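Local structure of mucin-like protocadherin (Homo sapiens, 6OAE) at residues L125-R130 / L179-T184; Q34-G39 / Q50-F55. The protein probably acts as an adhesion molecule between microvilli, forming calcium-dependent heterophilic complexes with CDHR2 through its extracellular region, of which this chain is the first two cadherin repeats. All blocks are in the same frame, centred on the assembly; numbering follows the deposited sequence.

Contact 1: L125-R130 / L179-T184; sequences LQAEDR and LLVRDT. With CA (calcium ion), chain E.
Two aspartates turn onto one calcium ion through different first torsions: Asp129 extends its carboxylate trans to the backbone N (chi1 -172°), whereas Asp183 folds its CG between its own N and carbonyl carbon (chi1 56°). The side chains cross at about a right angle, with the carboxylate planes 36° apart. Asp129 grips the metal with both oxygens, unevenly, OD1 lying 2.8 Å and OD2 2.5 Å from the calcium. Asp183 gives a single oxygen, OD2, at 2.3 Å from the ion. Asp129 OD2 and Asp183 OD2 stand just 3.1 Å apart, a proximity of like charges that the shared cation presumably pays for; the Asp183 carboxylate has a further polar partner in His193. This is one of the calcium sites of a cadherin repeat junction: Asn94 and Asn96 of the inter-repeat linker complete the shell with Asp131 and Asp134, so the metal ties the linker to the near end of the second repeat. Behind the site the chemistry turns apolar. Ala127 CB meets Val181 CG1 at 3.8 Å, and both Val181 and Leu179 also touch Phe100. One step deeper, Leu179 CD2 lies against the backbone and side chain of Leu125, 4.0 Å from Leu125 O and 4.1 Å from Leu125 CB.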
loop_
_atom_site.group_PDB
_atom_site.type_symbol
_atom_site.label_atom_id
_atom_site.label_comp_id
_atom_site.label_asym_id
_atom_site.label_seq_id
_atom_site.Cartn_x
_atom_site.Cartn_y
_atom_site.Cartn_z
ATOM N N LEU A 125 -2.093 17.711 -6.342
ATOM C CA LEU A 125 -3.126 16.768 -6.874
ATOM C C LEU A 125 -2.926 15.339 -6.385
ATOM O O LEU A 125 -3.906 14.634 -6.402
ATOM C CB LEU A 125 -3.119 16.781 -8.411
ATOM C CG LEU A 125 -3.537 18.098 -9.062
ATOM C CD1 LEU A 125 -3.800 17.909 -10.558
ATOM C CD2 LEU A 125 -4.774 18.655 -8.403
ATOM N N GLN A 126 -1.726 14.940 -5.996
ATOM C CA GLN A 126 -1.408 13.508 -5.756
ATOM C C GLN A 126 -2.261 12.951 -4.611
ATOM O O GLN A 126 -2.575 13.679 -3.638
ATOM C CB GLN A 126 0.085 13.278 -5.545
ATOM C CG GLN A 126 0.661 13.931 -4.296
ATOM C CD GLN A 126 2.170 13.935 -4.342
ATOM O OE1 GLN A 126 2.787 13.386 -5.258
ATOM N NE2 GLN A 126 2.783 14.558 -3.344
ATOM N N ALA A 127 -2.646 11.693 -4.763
ATOM C CA ALA A 127 -3.279 10.881 -3.711
ATOM C C ALA A 127 -2.182 10.122 -2.961
ATOM O O ALA A 127 -1.016 10.147 -3.394
ATOM C CB ALA A 127 -4.290 9.953 -4.337
ATOM N N GLU A 128 -2.569 9.462 -1.875
ATOM C CA GLU A 128 -1.675 8.584 -1.082
ATOM C C GLU A 128 -2.397 7.261 -0.844
ATOM O O GLU A 128 -3.623 7.288 -0.589
ATOM C CB GLU A 128 -1.274 9.208 0.253
ATOM C CG GLU A 128 -0.071 8.526 0.878
ATOM C CD GLU A 128 0.538 9.332 2.010
ATOM O OE1 GLU A 128 0.069 10.478 2.233
ATOM O OE2 GLU A 128 1.465 8.825 2.660
ATOM N N ASP A 129 -1.640 6.177 -0.965
ATOM C CA ASP A 129 -2.118 4.784 -0.802
ATOM C C ASP A 129 -1.189 4.111 0.207
ATOM O O ASP A 129 0.040 4.088 -0.048
ATOM C CB ASP A 129 -2.146 4.128 -2.180
ATOM C CG ASP A 129 -2.783 2.772 -2.210
ATOM O OD1 ASP A 129 -2.577 1.994 -1.240
ATOM O OD2 ASP A 129 -3.468 2.488 -3.200
ATOM N N ARG A 130 -1.747 3.581 1.304
ATOM C CA ARG A 130 -0.953 2.934 2.393
ATOM C C ARG A 130 -0.287 1.641 1.889
ATOM O O ARG A 130 0.582 1.131 2.602
ATOM C CB ARG A 130 -1.809 2.740 3.649
ATOM C CG ARG A 130 -2.213 4.048 4.325
ATOM C CD ARG A 130 -2.997 3.840 5.614
ATOM N NE ARG A 130 -3.323 5.105 6.270
ATOM C CZ ARG A 130 -2.448 5.865 6.919
ATOM N NH1 ARG A 130 -2.844 7.008 7.461
ATOM N NH2 ARG A 130 -1.178 5.489 7.033
ATOM N N LEU A 179 -11.187 14.337 -11.252
ATOM C CA LEU A 179 -9.855 13.718 -11.138
ATOM C C LEU A 179 -10.057 12.345 -10.508
ATOM O O LEU A 179 -10.571 12.296 -9.382
ATOM C CB LEU A 179 -8.953 14.608 -10.287
ATOM C CG LEU A 179 -7.513 14.121 -10.150
ATOM C CD1 LEU A 179 -6.802 14.037 -11.491
ATOM C CD2 LEU A 179 -6.770 15.023 -9.207
ATOM N N LEU A 180 -9.693 11.287 -11.226
ATOM C CA LEU A 180 -9.790 9.891 -10.738
ATOM C C LEU A 180 -8.395 9.391 -10.443
ATOM O O LEU A 180 -7.464 9.742 -11.181
ATOM C CB LEU A 180 -10.421 8.984 -11.794
ATOM C CG LEU A 180 -11.707 9.490 -12.430
ATOM C CD1 LEU A 180 -12.219 8.471 -13.438
ATOM C CD2 LEU A 180 -12.755 9.775 -11.379
ATOM N N VAL A 181 -8.259 8.560 -9.423
ATOM C CA VAL A 181 -6.979 7.853 -9.201
ATOM C C VAL A 181 -7.334 6.392 -8.954
ATOM O O VAL A 181 -8.360 6.152 -8.289
ATOM C CB VAL A 181 -6.158 8.472 -8.054
ATOM C CG1 VAL A 181 -6.871 8.384 -6.701
ATOM C CG2 VAL A 181 -4.774 7.858 -7.989
ATOM N N ARG A 182 -6.537 5.474 -9.486
ATOM C CA ARG A 182 -6.663 4.029 -9.175
ATOM C C ARG A 182 -5.266 3.524 -8.829
ATOM O O ARG A 182 -4.269 4.179 -9.244
ATOM C CB ARG A 182 -7.347 3.257 -10.313
ATOM C CG ARG A 182 -6.587 3.273 -11.624
ATOM C CD ARG A 182 -7.104 2.339 -12.712
ATOM N NE ARG A 182 -6.174 2.395 -13.840
ATOM C CZ ARG A 182 -6.192 3.296 -14.832
ATOM N NH1 ARG A 182 -7.111 4.250 -14.896
ATOM N NH2 ARG A 182 -5.279 3.230 -15.783
ATOM N N ASP A 183 -5.190 2.396 -8.114
ATOM C CA ASP A 183 -3.904 1.822 -7.637
ATOM C C ASP A 183 -3.489 0.624 -8.506
ATOM O O ASP A 183 -2.655 -0.142 -8.055
ATOM C CB ASP A 183 -4.001 1.469 -6.157
ATOM C CG ASP A 183 -5.129 0.523 -5.781
ATOM O OD1 ASP A 183 -5.837 0.004 -6.697
ATOM O OD2 ASP A 183 -5.304 0.340 -4.564
ATOM N N THR A 184 -4.065 0.474 -9.702
ATOM C CA THR A 184 -3.725 -0.592 -10.676
ATOM C C THR A 184 -3.620 0.012 -12.071
ATOM O O THR A 184 -4.331 0.959 -12.400
ATOM C CB THR A 184 -4.759 -1.724 -10.649
ATOM O OG1 THR A 184 -6.038 -1.209 -11.052
ATOM C CG2 THR A 184 -4.825 -2.380 -9.288
HETATM CA CA CA E . -3.777 0.076 -2.829
#

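Contact 2: Q34-G39 / Q50-F55; sequences QEVTLG and QGNQLF
The flat carboxamide of Asn52 receives Val36 from one side of its plane: the methyl CG1 of Val36 stands out of that plane, 3.8 Å from Asn52 OD1. The same oxygen accepts a hydrogen bond from a water at 2.6 Å from OD1, and this water in turn accepts from the backbone, 2.9 Å from Val36 N. One water thus links the amide oxygen to the strand, giving OD1 a polar partner beside its apolar neighbour. The other flat group, the Phe55 ring, has Gln50 O in its plane at the edge, 3.7 Å from Phe55 CE1, and makes a cation-pi interaction with Arg48. Asn52 reaches Val36 because its CG sits trans to the carbonyl carbon (chi1 -70°), which carries the amide from the turn toward strand 35-38. That turn is type I', with Gly51 and Asn52 at its corners, both at positive phi; it joins strands 47-50 and 53-56 in a tight beta-hairpin, closed by reciprocal backbone hydrogen bonds, 3.1 Å for Gln50 N to Gln53 O and 3.1 Å for Gln53 N to Gln50 O. In the beta-sandwich of the first cadherin repeat, strand 35-38 is an outer strand of one sheet and the hairpin belongs to the other, so the contact spans the two layers. Further along, Leu38 CD2 approaches Leu54 CD1 at 4.2 Å, and both leucines pack on Phe47 and Ile49. Val30 touches Val36 and Asn52 alike.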
loop_
_atom_site.group_PDB
_atom_site.type_symbol
_atom_site.label_atom_id
_atom_site.label_comp_id
_atom_site.label_asym_id
_atom_site.label_seq_id
_atom_site.Cartn_x
_atom_site.Cartn_y
_atom_site.Cartn_z
ATOM N N GLN A 34 14.083 -33.215 26.219
ATOM C CA GLN A 34 14.171 -31.762 25.897
ATOM C C GLN A 34 12.753 -31.173 25.816
ATOM O O GLN A 34 11.809 -31.940 25.640
ATOM C CB GLN A 34 14.950 -31.534 24.594
ATOM C CG GLN A 34 16.465 -31.670 24.754
ATOM C CD GLN A 34 17.231 -31.460 23.471
ATOM O OE1 GLN A 34 16.964 -30.535 22.704
ATOM N NE2 GLN A 34 18.209 -32.320 23.232
ATOM N N GLU A 35 12.635 -29.852 25.958
ATOM C CA GLU A 35 11.373 -29.082 25.779
ATOM C C GLU A 35 11.688 -27.865 24.909
ATOM O O GLU A 35 12.785 -27.288 25.073
ATOM C CB GLU A 35 10.782 -28.642 27.120
ATOM C CG GLU A 35 10.055 -29.753 27.853
ATOM C CD GLU A 35 9.548 -29.402 29.244
ATOM O OE1 GLU A 35 9.290 -30.341 30.022
ATOM O OE2 GLU A 35 9.410 -28.199 29.552
ATOM N N VAL A 36 10.767 -27.481 24.026
ATOM C CA VAL A 36 10.956 -26.286 23.150
ATOM C C VAL A 36 9.958 -25.213 23.588
ATOM O O VAL A 36 8.791 -25.547 23.792
ATOM C CB VAL A 36 10.849 -26.620 21.649
ATOM C CG1 VAL A 36 9.457 -27.106 21.240
ATOM C CG2 VAL A 36 11.299 -25.440 20.789
ATOM N N THR A 37 10.435 -23.984 23.723
ATOM C CA THR A 37 9.663 -22.790 24.111
ATOM C C THR A 37 10.102 -21.637 23.220
ATOM O O THR A 37 11.196 -21.749 22.622
ATOM C CB THR A 37 9.884 -22.469 25.594
ATOM O OG1 THR A 37 11.264 -22.157 25.760
ATOM C CG2 THR A 37 9.492 -23.608 26.510
ATOM N N LEU A 38 9.295 -20.582 23.126
ATOM C CA LEU A 38 9.656 -19.359 22.369
ATOM C C LEU A 38 10.661 -18.576 23.206
ATOM O O LEU A 38 10.424 -18.459 24.423
ATOM C CB LEU A 38 8.411 -18.509 22.063
ATOM C CG LEU A 38 7.494 -19.059 20.974
ATOM C CD1 LEU A 38 6.225 -18.219 20.854
ATOM C CD2 LEU A 38 8.210 -19.114 19.627
ATOM N N GLY A 39 11.735 -18.098 22.576
ATOM C CA GLY A 39 12.725 -17.187 23.175
ATOM C C GLY A 39 12.322 -15.735 22.998
ATOM O O GLY A 39 11.364 -15.448 22.224
ATOM N N GLN A 50 2.494 -25.238 20.961
ATOM C CA GLN A 50 1.635 -26.218 21.667
ATOM C C GLN A 50 1.805 -27.571 20.996
ATOM O O GLN A 50 1.768 -27.623 19.736
ATOM C CB GLN A 50 0.168 -25.791 21.621
ATOM C CG GLN A 50 -0.263 -24.982 22.829
ATOM C CD GLN A 50 -1.762 -24.795 22.827
ATOM O OE1 GLN A 50 -2.330 -24.232 21.895
ATOM N NE2 GLN A 50 -2.416 -25.285 23.869
ATOM N N GLY A 51 1.976 -28.621 21.802
ATOM C CA GLY A 51 2.206 -29.991 21.333
ATOM C C GLY A 51 3.363 -30.060 20.358
ATOM O O GLY A 51 3.251 -30.809 19.395
ATOM N N ASN A 52 4.430 -29.295 20.595
ATOM C CA ASN A 52 5.668 -29.317 19.763
ATOM C C ASN A 52 5.337 -28.904 18.322
ATOM O O ASN A 52 5.968 -29.430 17.374
ATOM C CB ASN A 52 6.373 -30.680 19.876
ATOM C CG ASN A 52 6.975 -30.883 21.248
ATOM O OD1 ASN A 52 7.111 -29.935 22.024
ATOM N ND2 ASN A 52 7.346 -32.111 21.551
ATOM N N GLN A 53 4.377 -27.986 18.158
ATOM C CA GLN A 53 4.046 -27.385 16.840
ATOM C C GLN A 53 4.110 -25.876 17.002
ATOM O O GLN A 53 3.731 -25.384 18.089
ATOM C CB GLN A 53 2.667 -27.833 16.358
ATOM C CG GLN A 53 2.550 -29.337 16.124
ATOM C CD GLN A 53 1.179 -29.730 15.625
ATOM O OE1 GLN A 53 0.174 -29.435 16.241
ATOM N NE2 GLN A 53 1.126 -30.409 14.503
ATOM N N LEU A 54 4.575 -25.175 15.966
ATOM C CA LEU A 54 4.634 -23.708 15.930
ATOM C C LEU A 54 3.384 -23.209 15.212
ATOM O O LEU A 54 3.094 -23.683 14.094
ATOM C CB LEU A 54 5.885 -23.225 15.213
ATOM C CG LEU A 54 6.052 -21.711 15.132
ATOM C CD1 LEU A 54 6.219 -21.101 16.505
ATOM C CD2 LEU A 54 7.216 -21.352 14.222
ATOM N N PHE A 55 2.695 -22.291 15.845
ATOM C CA PHE A 55 1.480 -21.643 15.311
ATOM C C PHE A 55 1.683 -20.135 15.228
ATOM O O PHE A 55 2.463 -19.591 16.042
ATOM C CB PHE A 55 0.296 -21.918 16.235
ATOM C CG PHE A 55 -0.157 -23.344 16.335
ATOM C CD1 PHE A 55 0.367 -24.195 17.303
ATOM C CD2 PHE A 55 -1.163 -23.822 15.502
ATOM C CE1 PHE A 55 -0.073 -25.505 17.403
ATOM C CE2 PHE A 55 -1.597 -25.140 15.602
ATOM C CZ PHE A 55 -1.063 -25.972 16.559
HETATM O O HOH W 1 8.454 -29.240 24.152
#

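The two contacts lie in successive cadherin repeats, their centres about 45 Å apart, and share no strand. Contact 1 is buried at the end of the second repeat that faces the linker; contact 2 is partly buried in the first repeat, farther from the centre of the chain. Strand 174-182 is an interior strand of its sheet, while strand 35-38 is an outer one. The polar chemistry follows place: at the junction charged carboxylates share a metal and help couple the repeats, whereas at the hairpin a neutral amide reaches a backbone N-H through one water. Each contact also has an aliphatic part, made between residues of its own repeat.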